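Local coordinates for protein glycoside Hydrolase (Bacteroides uniformis, PDB 5TA0) that probably hydrolyses agarose as a family 86 glycoside hydrolase, and binds the agarose fragment neoagarooctaose in its sugar-binding pocket, at residues 25-30 and 445-450; 91-96 and 151-156; 144-149 and 220-225; 471-476 and 509-514. One frame throughout, in Å; residues are numbered along the deposited sequence. Where two conformers were deposited one is given.

Contact 1. Residues 25-30 and 445-450; sequences THVQLN and VYFIIN
F447 and L29 both turn CG to the far side of CB from their own backbone N (chi1 -172° and 168°), which sends the phenyl ring and the isobutyl group outward from their strands into the same layer. There they run alongside one another, pointing opposite ways. L29 CB sits over one face of the ring, 4.1 Å from the centroid of F447 and 13° off the ring normal, a CH-pi contact. Its CD2 branch follows the ring back toward its root, 4.0 Å from F447 CD2, and meets V445 CG1 tip to tip at 4.0 Å. I449 lays CD1 3.9 Å above the plane of the opposite face of F447, displaced toward the rim, and the phenyl is thus held between two aliphatic groups. In the conformer given, V27 CG1 lies 3.6 Å from I449 CD1; its closer approach to F447 is doubtful. V27, L29, V445, F447 and I449 are all buried, and with no hydrogen bond across the strands the contact rests on hydrocarbon packing, which flat and branched side chains suit. The polar residues of strand 25-30 work elsewhere: N30 ND2 donates to Q28 OE1, and Q28 turns away from strand 445-450. The strand segments run nearly antiparallel, with axes 9.3 Å apart, a face-to-face packing consistent with the beta-sandwich family. One strongly curled sheet supplies both layers: strands 434-441 and 423-429 link them, A438 and V425 touch L29, and strand 457-464 borders strand 25-30 on its other side.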
# COMPACT_ATOMS: atom_id res chain seq x y z
N THR A 25 -17.46 -13.84 17.14
CA THR A 25 -16.80 -12.56 17.22
C THR A 25 -17.88 -11.47 17.19
O THR A 25 -18.78 -11.50 16.35
CB THR A 25 -15.82 -12.43 16.04
OG1 THR A 25 -14.71 -13.32 16.27
CG2 THR A 25 -15.31 -11.03 15.91
N HIS A 26 -17.78 -10.51 18.11
CA HIS A 26 -18.70 -9.38 18.16
C HIS A 26 -18.13 -8.19 17.41
O HIS A 26 -17.02 -7.75 17.68
CB HIS A 26 -19.03 -9.03 19.60
CG HIS A 26 -19.48 -10.22 20.39
ND1 HIS A 26 -18.66 -10.86 21.29
CD2 HIS A 26 -20.65 -10.91 20.38
CE1 HIS A 26 -19.32 -11.88 21.82
NE2 HIS A 26 -20.52 -11.94 21.27
N VAL A 27 -18.94 -7.68 16.50
CA VAL A 27 -18.54 -6.64 15.57
C VAL A 27 -19.55 -5.50 15.73
O VAL A 27 -20.74 -5.69 15.50
CB VAL A 27 -18.54 -7.23 14.14
CG1 VAL A 27 -18.31 -6.19 13.10
CG2 VAL A 27 -17.48 -8.32 14.01
N GLN A 28 -19.06 -4.33 16.14
CA GLN A 28 -19.91 -3.18 16.50
C GLN A 28 -19.67 -2.01 15.55
O GLN A 28 -18.51 -1.67 15.25
CB GLN A 28 -19.54 -2.76 17.93
CG GLN A 28 -20.36 -1.65 18.55
CD GLN A 28 -20.02 -1.45 20.03
OE1 GLN A 28 -19.22 -0.58 20.38
NE2 GLN A 28 -20.60 -2.28 20.90
N LEU A 29 -20.75 -1.39 15.08
CA LEU A 29 -20.73 -0.21 14.23
C LEU A 29 -21.40 0.91 15.02
O LEU A 29 -22.60 0.83 15.31
CB LEU A 29 -21.53 -0.48 12.96
CG LEU A 29 -21.92 0.66 12.01
CD1 LEU A 29 -20.72 1.46 11.59
CD2 LEU A 29 -22.62 0.13 10.78
N ASN A 30 -20.64 1.94 15.39
CA ASN A 30 -21.19 3.10 16.07
C ASN A 30 -21.33 4.23 15.05
O ASN A 30 -20.44 5.09 14.93
CB ASN A 30 -20.33 3.49 17.28
CG ASN A 30 -20.31 2.41 18.35
OD1 ASN A 30 -21.36 1.89 18.71
ND2 ASN A 30 -19.13 2.04 18.81
N VAL A 445 -24.72 3.65 4.59
CA VAL A 445 -23.61 3.30 5.48
C VAL A 445 -22.97 2.02 4.96
O VAL A 445 -23.67 1.05 4.71
CB VAL A 445 -24.06 3.08 6.93
CG1 VAL A 445 -22.86 2.84 7.85
CG2 VAL A 445 -24.86 4.28 7.40
N TYR A 446 -21.65 2.03 4.83
CA TYR A 446 -20.86 0.90 4.31
C TYR A 446 -20.05 0.37 5.46
O TYR A 446 -19.23 1.09 6.04
CB TYR A 446 -19.95 1.35 3.15
CG TYR A 446 -20.75 1.98 2.06
CD1 TYR A 446 -21.43 1.18 1.14
CD2 TYR A 446 -20.90 3.36 1.98
CE1 TYR A 446 -22.21 1.74 0.16
CE2 TYR A 446 -21.68 3.94 0.99
CZ TYR A 446 -22.33 3.12 0.09
OH TYR A 446 -23.15 3.65 -0.88
N PHE A 447 -20.30 -0.89 5.82
CA PHE A 447 -19.65 -1.57 6.93
C PHE A 447 -18.79 -2.68 6.33
O PHE A 447 -19.32 -3.62 5.71
CB PHE A 447 -20.74 -2.12 7.85
CG PHE A 447 -20.28 -2.71 9.16
CD1 PHE A 447 -19.04 -2.46 9.73
CD2 PHE A 447 -21.19 -3.50 9.87
CE1 PHE A 447 -18.71 -3.01 10.96
CE2 PHE A 447 -20.87 -4.01 11.10
CZ PHE A 447 -19.64 -3.76 11.64
N ILE A 448 -17.47 -2.53 6.43
CA ILE A 448 -16.54 -3.46 5.77
C ILE A 448 -15.86 -4.31 6.81
O ILE A 448 -15.35 -3.80 7.80
CB ILE A 448 -15.46 -2.72 4.93
CG1 ILE A 448 -16.08 -1.68 3.99
CG2 ILE A 448 -14.61 -3.70 4.15
CD1 ILE A 448 -15.94 -0.25 4.45
N ILE A 449 -15.85 -5.63 6.59
CA ILE A 449 -15.26 -6.57 7.53
C ILE A 449 -14.39 -7.54 6.76
O ILE A 449 -14.83 -8.06 5.74
CB ILE A 449 -16.33 -7.32 8.37
CG1 ILE A 449 -17.41 -6.34 8.88
CG2 ILE A 449 -15.68 -8.11 9.49
CD1 ILE A 449 -18.57 -7.00 9.60
N ASN A 450 -13.18 -7.76 7.26
CA ASN A 450 -12.19 -8.61 6.59
C ASN A 450 -11.62 -9.63 7.57
O ASN A 450 -11.32 -9.33 8.71
CB ASN A 450 -11.08 -7.72 6.02
CG ASN A 450 -9.94 -8.52 5.39
OD1 ASN A 450 -8.90 -8.73 5.99
ND2 ASN A 450 -10.17 -8.97 4.18

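Contact 2. Residues 91-96 and 151-156; sequences VLRNVK and KTLKGW. With EDO (1,2-ethanediol), chain X.
W156 and V95 meet in the closely packed part of this contact. The indole NE1 donates to V95 O at 3.1 Å, with the oxygen only 1° out of the ring plane, while V95 CG1 packs 4.0 Å from W156 CZ2. Beside them L153 N donates to R93 O at 2.9 Å, somewhat bent at 134°, and the methyl CG2 of T152 lies 3.6 Å from L92 O. A type I turn from T152 to G155 places L153 N, with W156 directly after it. T152 sets OG1 between its backbone N and carbonyl carbon (chi1 70°), where it accepts from K154 N in an ST turn, and G155 supplies the positive phi that the chain needs on leaving.

Toward solvent the fit slackens. L153 spreads CG over one face of the R93 guanidinium, although R93 has two deposited conformers, and water 1 bridges R93 NE and K151 O. K154 bends at its second torsion and passes its CE 3.2 Å from N94 O; its NZ then reaches O2 of an ethanediol at 2.8 Å, a partner probably left by the crystallisation liquor.

R93 O lies in the last turn of helix 86-94 and V95 O just beyond it; the loop supplies a backbone amide to the first and an indole N-H to the second. The nearby lysines would probably be favoured by the negative end of the helix dipole.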
# COMPACT_ATOMS: atom_id res chain seq x y z
N VAL A 91 11.35 6.46 -24.34
CA VAL A 91 12.07 7.68 -24.69
C VAL A 91 13.53 7.57 -24.28
O VAL A 91 14.42 7.83 -25.08
CB VAL A 91 11.40 8.93 -24.09
CG1 VAL A 91 12.30 10.16 -24.27
CG2 VAL A 91 10.03 9.13 -24.72
N LEU A 92 13.82 7.15 -23.04
CA LEU A 92 15.21 6.98 -22.63
C LEU A 92 16.01 6.02 -23.50
O LEU A 92 17.16 6.28 -23.82
CB LEU A 92 15.29 6.52 -21.16
CG LEU A 92 16.70 6.35 -20.59
CD1 LEU A 92 17.52 7.63 -20.71
CD2 LEU A 92 16.61 5.91 -19.14
N ARG A 93 15.39 4.91 -23.88
CA ARG A 93 16.11 3.89 -24.64
C ARG A 93 16.38 4.29 -26.08
O ARG A 93 17.23 3.68 -26.73
CB ARG A 93 15.37 2.57 -24.61
CG ARG A 93 15.40 1.92 -23.24
CD ARG A 93 15.04 0.46 -23.35
NE ARG A 93 16.19 -0.34 -23.71
CZ ARG A 93 16.14 -1.49 -24.38
NH1 ARG A 93 17.25 -2.13 -24.64
NH2 ARG A 93 14.98 -1.98 -24.81
N ASN A 94 15.66 5.31 -26.58
CA ASN A 94 15.80 5.76 -27.97
C ASN A 94 16.35 7.14 -28.17
O ASN A 94 16.67 7.47 -29.30
CB ASN A 94 14.44 5.64 -28.67
CG ASN A 94 14.01 4.20 -28.83
OD1 ASN A 94 13.28 3.63 -27.98
ND2 ASN A 94 14.50 3.57 -29.85
N VAL A 95 16.48 7.95 -27.12
CA VAL A 95 16.96 9.33 -27.30
C VAL A 95 18.44 9.36 -27.66
O VAL A 95 19.26 8.59 -27.16
CB VAL A 95 16.61 10.17 -26.05
CG1 VAL A 95 17.43 9.76 -24.82
CG2 VAL A 95 16.74 11.65 -26.34
N LYS A 96 18.80 10.30 -28.53
CA LYS A 96 20.18 10.45 -28.93
C LYS A 96 20.99 11.08 -27.79
O LYS A 96 20.42 11.74 -26.90
CB LYS A 96 20.28 11.27 -30.21
CG LYS A 96 19.79 10.46 -31.41
CD LYS A 96 19.51 11.31 -32.64
CE LYS A 96 20.79 11.85 -33.27
NZ LYS A 96 21.73 10.87 -33.87
N LYS A 151 23.99 0.32 -21.77
CA LYS A 151 23.75 1.16 -22.92
C LYS A 151 22.31 1.09 -23.37
O LYS A 151 21.62 0.07 -23.22
CB LYS A 151 24.73 0.79 -24.03
CG LYS A 151 26.15 1.22 -23.73
CD LYS A 151 27.17 0.66 -24.70
CE LYS A 151 28.54 1.27 -24.46
NZ LYS A 151 29.56 0.61 -25.33
N THR A 152 21.87 2.19 -23.96
CA THR A 152 20.53 2.31 -24.56
C THR A 152 20.54 1.67 -25.94
O THR A 152 21.58 1.19 -26.41
CB THR A 152 20.10 3.77 -24.69
OG1 THR A 152 20.89 4.40 -25.72
CG2 THR A 152 20.26 4.51 -23.38
N LEU A 153 19.40 1.71 -26.63
CA LEU A 153 19.35 1.20 -28.02
C LEU A 153 20.19 2.05 -28.97
O LEU A 153 20.50 1.61 -30.08
CB LEU A 153 17.92 1.11 -28.54
CG LEU A 153 17.01 0.18 -27.74
CD1 LEU A 153 15.57 0.31 -28.21
CD2 LEU A 153 17.48 -1.25 -27.88
N LYS A 154 20.55 3.27 -28.55
CA LYS A 154 21.42 4.12 -29.34
C LYS A 154 22.90 3.92 -29.05
O LYS A 154 23.73 4.62 -29.63
CB LYS A 154 21.03 5.62 -29.17
CG LYS A 154 19.67 5.98 -29.73
CD LYS A 154 19.68 5.95 -31.26
CE LYS A 154 18.45 6.61 -31.82
NZ LYS A 154 18.42 6.50 -33.30
N GLY A 155 23.27 2.98 -28.15
CA GLY A 155 24.65 2.59 -27.98
C GLY A 155 25.46 3.37 -26.97
O GLY A 155 26.70 3.25 -26.96
N TRP A 156 24.80 4.21 -26.16
CA TRP A 156 25.50 5.03 -25.16
C TRP A 156 24.88 4.76 -23.79
O TRP A 156 23.73 4.36 -23.68
CB TRP A 156 25.46 6.54 -25.53
CG TRP A 156 24.11 7.13 -25.58
CD1 TRP A 156 23.24 7.13 -26.65
CD2 TRP A 156 23.45 7.81 -24.53
NE1 TRP A 156 22.07 7.76 -26.30
CE2 TRP A 156 22.17 8.20 -25.00
CE3 TRP A 156 23.82 8.16 -23.22
CZ2 TRP A 156 21.26 8.90 -24.20
CZ3 TRP A 156 22.92 8.85 -22.43
CH2 TRP A 156 21.66 9.20 -22.91
C1 EDO X . 16.81 2.52 -32.21
O1 EDO X . 16.53 3.78 -31.57
C2 EDO X . 18.19 2.56 -32.86
O2 EDO X . 18.30 3.72 -33.69
O HOH W 1 18.83 -0.09 -22.58

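Contact 3. Residues 144-149 and 220-225; sequences PFYPDG and TKLFEF. With SO4 (sulfate ion), chain G.
Y146, F145 and F225 form an aromatic cluster that ties the loop after strand 134-140 of the alpha/beta barrel to helix 219-236. Y146 can be followed outward. Its CB points across the contact rather than into it, and with CG anti to the backbone N (chi1 -166°) the ring swings back toward the helix. CD1 arrives over the centre of the F225 ring, 3.9 Å above its plane, the edge of the tyrosine thus meeting the face of the phenylalanine in a T-shaped pair with centroids 5.1 Å apart and planes at 71°. The next atom, CE1, still lies over F225, 4.1 Å from F225 CG, and also touches CD1 of L222, which has two conformers. At the tip, OH comes 3.6 Å from L222 N, beside the backbone of the helix.

F225 is met from other sides as well. F145 CE2 approaches its edge, 3.6 Å from F225 CZ, and P147 CD presses obliquely to 3.4 Å from F225 CE1. A flat, wide group suits a position that has to offer a face to one neighbour and an edge to another; replacing F225 by an alanine is likely to open a gap between loop and helix and leave the Y146 edge without the ring it rests on.

P147, the centre of an inverse gamma turn, has the rigid ring that such a bend favours. K221 runs out extended toward a sulfate, probably from the crystallisation liquor, and also makes a cation-pi contact with F168. Its NZ donates to water 2, which in turn donates to P147 O at 2.8 Å.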
# COMPACT_ATOMS: atom_id res chain seq x y z
N PRO A 144 17.54 1.49 -18.47
CA PRO A 144 18.93 1.87 -18.27
C PRO A 144 19.12 3.13 -17.41
O PRO A 144 20.19 3.71 -17.39
CB PRO A 144 19.40 2.08 -19.72
CG PRO A 144 18.19 2.61 -20.40
CD PRO A 144 17.00 1.99 -19.75
N PHE A 145 18.08 3.54 -16.69
CA PHE A 145 18.10 4.77 -15.88
C PHE A 145 19.20 4.77 -14.81
O PHE A 145 19.86 5.80 -14.61
CB PHE A 145 16.71 4.99 -15.23
CG PHE A 145 16.57 6.29 -14.47
CD1 PHE A 145 16.55 7.50 -15.13
CD2 PHE A 145 16.47 6.29 -13.10
CE1 PHE A 145 16.39 8.69 -14.44
CE2 PHE A 145 16.31 7.49 -12.41
CZ PHE A 145 16.28 8.68 -13.07
N TYR A 146 19.41 3.65 -14.12
CA TYR A 146 20.48 3.60 -13.11
C TYR A 146 21.82 3.54 -13.85
O TYR A 146 22.00 2.68 -14.70
CB TYR A 146 20.38 2.40 -12.19
CG TYR A 146 21.26 2.52 -10.97
CD1 TYR A 146 21.02 3.49 -10.02
CD2 TYR A 146 22.35 1.68 -10.76
CE1 TYR A 146 21.81 3.60 -8.88
CE2 TYR A 146 23.13 1.78 -9.61
CZ TYR A 146 22.85 2.76 -8.68
OH TYR A 146 23.60 2.90 -7.54
N PRO A 147 22.73 4.47 -13.56
CA PRO A 147 23.92 4.60 -14.43
C PRO A 147 25.02 3.62 -14.03
O PRO A 147 25.98 4.00 -13.37
CB PRO A 147 24.29 6.08 -14.28
CG PRO A 147 23.79 6.47 -12.94
CD PRO A 147 22.59 5.63 -12.65
N ASP A 148 24.85 2.37 -14.44
CA ASP A 148 25.78 1.27 -14.18
C ASP A 148 26.56 0.85 -15.43
O ASP A 148 27.17 -0.21 -15.45
CB ASP A 148 25.04 0.06 -13.59
CG ASP A 148 24.01 -0.53 -14.53
OD1 ASP A 148 23.28 -1.45 -14.12
OD2 ASP A 148 23.88 -0.07 -15.69
N GLY A 149 26.51 1.66 -16.49
CA GLY A 149 27.17 1.34 -17.75
C GLY A 149 26.24 0.69 -18.78
O GLY A 149 26.67 0.44 -19.90
N THR A 220 24.53 2.29 -0.40
CA THR A 220 24.39 3.69 -0.07
C THR A 220 24.55 4.64 -1.28
O THR A 220 23.99 5.74 -1.29
CB THR A 220 25.27 4.13 1.11
OG1 THR A 220 26.65 4.00 0.79
CG2 THR A 220 24.96 3.33 2.35
N LYS A 221 25.30 4.22 -2.29
CA LYS A 221 25.39 4.99 -3.52
C LYS A 221 24.00 5.17 -4.16
O LYS A 221 23.70 6.25 -4.68
CB LYS A 221 26.35 4.31 -4.49
CG LYS A 221 26.69 5.11 -5.73
CD LYS A 221 27.62 4.31 -6.64
CE LYS A 221 28.24 5.16 -7.71
NZ LYS A 221 28.86 4.33 -8.79
N LEU A 222 23.18 4.13 -4.15
CA LEU A 222 21.81 4.24 -4.64
C LEU A 222 21.01 5.25 -3.83
O LEU A 222 20.23 6.05 -4.37
CB LEU A 222 21.13 2.88 -4.59
CG LEU A 222 19.61 2.95 -4.71
CD1 LEU A 222 19.19 3.19 -6.15
CD2 LEU A 222 19.02 1.68 -4.15
N PHE A 223 21.22 5.26 -2.51
CA PHE A 223 20.52 6.26 -1.69
C PHE A 223 20.95 7.69 -2.01
O PHE A 223 20.11 8.59 -2.13
CB PHE A 223 20.65 5.88 -0.20
CG PHE A 223 20.13 4.52 0.12
CD1 PHE A 223 19.10 3.93 -0.62
CD2 PHE A 223 20.65 3.80 1.19
CE1 PHE A 223 18.62 2.69 -0.30
CE2 PHE A 223 20.17 2.55 1.52
CZ PHE A 223 19.14 1.99 0.77
N GLU A 224 22.28 7.90 -2.17
CA GLU A 224 22.82 9.20 -2.58
C GLU A 224 22.19 9.61 -3.91
O GLU A 224 21.77 10.76 -4.07
CB GLU A 224 24.37 9.21 -2.73
CG GLU A 224 25.18 9.30 -1.43
CD GLU A 224 26.72 9.34 -1.61
OE1 GLU A 224 27.21 9.74 -2.68
OE2 GLU A 224 27.37 8.89 -0.65
N PHE A 225 22.12 8.67 -4.85
CA PHE A 225 21.51 8.89 -6.17
C PHE A 225 20.11 9.50 -6.05
O PHE A 225 19.76 10.38 -6.82
CB PHE A 225 21.52 7.55 -6.91
CG PHE A 225 20.77 7.48 -8.21
CD1 PHE A 225 21.41 7.80 -9.40
CD2 PHE A 225 19.49 6.95 -8.28
CE1 PHE A 225 20.76 7.67 -10.61
CE2 PHE A 225 18.86 6.80 -9.49
CZ PHE A 225 19.49 7.15 -10.66
S SO4 G . 29.33 1.01 -7.68
O1 SO4 G . 27.92 1.34 -8.08
O2 SO4 G . 29.32 0.49 -6.27
O3 SO4 G . 29.93 -0.02 -8.59
O4 SO4 G . 30.22 2.23 -7.64
O HOH W 2 27.48 3.12 -11.21

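Contact 4. Residues 471-476 and 509-514; sequences KSIEVR and CVICYN
E474 and C512 are joined by a reciprocal pair of backbone bonds, C512 N to E474 O at 2.8 Å and nearly straight at 172°, with E474 N returning to C512 O. In this antiparallel beta ladder they form the middle of three hydrogen-bonded pairs, flanked by S472 with N514 and R476 with V510. A classic beta bulge follows at one end: K471 and S472 both face N514, whose O takes S472 N at 3.3 Å and a weak bond from K471 N.

On the face that carries E474, C512 and R476, an ion pair lies along the sheet. R476 is extended as far as NE, and NE donates to E474 OE2 at 2.8 Å, the oxygen in the guanidinium plane. C512 SG sits under one face of that flat group, 3.4 Å from its plane, where a soft sulfur packs well. Beyond this, D419 forms a second salt bridge to R476, and K418 O and L416 O accept from it. A leucine in its place would probably leave both E474 and D419 without their positive mate and set the glutamate free to turn.

Water 3 links S472 OG with C512 O on this same side. On the buried face of I473, V475, I511 and Y513, the beta-branched residues suit the extended backbone: I473 sends CG1 and CD1 along the Y513 ring, and its CG2 touches I511 CG2 at 3.6 Å.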
# COMPACT_ATOMS: atom_id res chain seq x y z
N LYS A 471 -33.90 0.83 6.02
CA LYS A 471 -34.90 0.52 5.00
C LYS A 471 -34.50 -0.76 4.25
O LYS A 471 -35.33 -1.62 3.98
CB LYS A 471 -35.05 1.75 4.09
CG LYS A 471 -35.59 1.62 2.69
CD LYS A 471 -35.58 3.01 2.04
CE LYS A 471 -35.73 2.94 0.54
NZ LYS A 471 -35.81 4.32 -0.04
N SER A 472 -33.21 -0.90 3.94
CA SER A 472 -32.71 -2.12 3.29
C SER A 472 -31.26 -2.38 3.65
O SER A 472 -30.55 -1.45 4.07
CB SER A 472 -32.84 -2.00 1.78
OG SER A 472 -31.99 -0.98 1.30
N ILE A 473 -30.84 -3.64 3.50
CA ILE A 473 -29.45 -4.07 3.71
C ILE A 473 -29.03 -4.86 2.49
O ILE A 473 -29.70 -5.86 2.14
CB ILE A 473 -29.31 -4.93 4.99
CG1 ILE A 473 -29.86 -4.16 6.20
CG2 ILE A 473 -27.85 -5.36 5.22
CD1 ILE A 473 -29.88 -4.92 7.49
N GLU A 474 -27.96 -4.43 1.81
CA GLU A 474 -27.31 -5.22 0.77
C GLU A 474 -26.02 -5.80 1.34
O GLU A 474 -25.15 -5.06 1.80
CB GLU A 474 -27.04 -4.39 -0.48
CG GLU A 474 -26.24 -5.14 -1.54
CD GLU A 474 -26.07 -4.39 -2.83
OE1 GLU A 474 -27.06 -4.21 -3.58
OE2 GLU A 474 -24.93 -4.02 -3.16
N VAL A 475 -25.91 -7.12 1.29
CA VAL A 475 -24.70 -7.83 1.69
C VAL A 475 -23.91 -8.18 0.46
O VAL A 475 -24.44 -8.75 -0.49
CB VAL A 475 -25.05 -9.15 2.43
CG1 VAL A 475 -23.80 -9.96 2.78
CG2 VAL A 475 -25.90 -8.85 3.66
N ARG A 476 -22.62 -7.86 0.48
CA ARG A 476 -21.67 -8.28 -0.55
C ARG A 476 -20.57 -9.09 0.12
O ARG A 476 -19.98 -8.64 1.10
CB ARG A 476 -21.05 -7.06 -1.22
CG ARG A 476 -22.03 -6.02 -1.73
CD ARG A 476 -21.28 -4.80 -2.20
NE ARG A 476 -22.17 -3.73 -2.62
CZ ARG A 476 -21.74 -2.53 -2.98
NH1 ARG A 476 -20.44 -2.24 -2.94
NH2 ARG A 476 -22.60 -1.60 -3.36
N CYS A 509 -16.54 -8.90 3.55
CA CYS A 509 -17.87 -8.46 3.23
C CYS A 509 -17.97 -6.93 3.30
O CYS A 509 -17.28 -6.29 4.10
CB CYS A 509 -18.95 -9.09 4.12
SG CYS A 509 -18.79 -8.78 5.90
N VAL A 510 -18.82 -6.39 2.44
CA VAL A 510 -19.22 -4.98 2.49
C VAL A 510 -20.74 -5.00 2.66
O VAL A 510 -21.47 -5.50 1.77
CB VAL A 510 -18.82 -4.19 1.22
CG1 VAL A 510 -19.43 -2.78 1.22
CG2 VAL A 510 -17.30 -4.11 1.11
N ILE A 511 -21.19 -4.50 3.81
CA ILE A 511 -22.62 -4.47 4.16
C ILE A 511 -23.09 -3.05 3.97
O ILE A 511 -22.52 -2.11 4.53
CB ILE A 511 -22.83 -4.95 5.60
CG1 ILE A 511 -22.26 -6.36 5.81
CG2 ILE A 511 -24.32 -4.92 5.96
CD1 ILE A 511 -21.93 -6.70 7.22
N CYS A 512 -24.09 -2.87 3.11
CA CYS A 512 -24.59 -1.56 2.74
C CYS A 512 -25.96 -1.35 3.41
O CYS A 512 -26.93 -2.01 3.04
CB CYS A 512 -24.69 -1.43 1.22
SG CYS A 512 -23.21 -1.97 0.32
N TYR A 513 -26.01 -0.46 4.39
CA TYR A 513 -27.29 -0.11 5.05
C TYR A 513 -27.84 1.12 4.37
O TYR A 513 -27.11 2.09 4.18
CB TYR A 513 -27.09 0.18 6.52
CG TYR A 513 -26.50 -0.96 7.33
CD1 TYR A 513 -27.31 -1.85 8.03
CD2 TYR A 513 -25.14 -1.16 7.41
CE1 TYR A 513 -26.79 -2.88 8.79
CE2 TYR A 513 -24.60 -2.19 8.15
CZ TYR A 513 -25.41 -3.06 8.84
OH TYR A 513 -24.85 -4.07 9.56
N ASN A 514 -29.12 1.10 3.98
CA ASN A 514 -29.78 2.26 3.44
C ASN A 514 -30.87 2.71 4.41
O ASN A 514 -31.71 1.90 4.82
CB ASN A 514 -30.36 1.97 2.07
CG ASN A 514 -31.04 3.17 1.46
OD1 ASN A 514 -32.26 3.20 1.34
ND2 ASN A 514 -30.28 4.18 1.10
O HOH W 3 -28.82 -1.19 1.16

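Contacts 1 and 4 belong to one curled sheet and lie about 11 Å apart, centre to centre; strands 444-451 and 508-514 are neighbours in it, joined by the probable hydrogen bonds I511 N to F447 O and Y513 N to V445 O, both 2.8 Å. Contacts 2 and 3 lie on the other side of the chain's centre, at the barrel, with centres about 17 Å apart. They share the loop after strand 134-140, and L92 and R93 pack on P144. The side chain of R93 is about 8 Å from a bound galactose, that of F145 about 11 Å from an anhydrogalactose and that of L222 about 6 Å from a calcium ion, so both contacts lie near the sugar pocket.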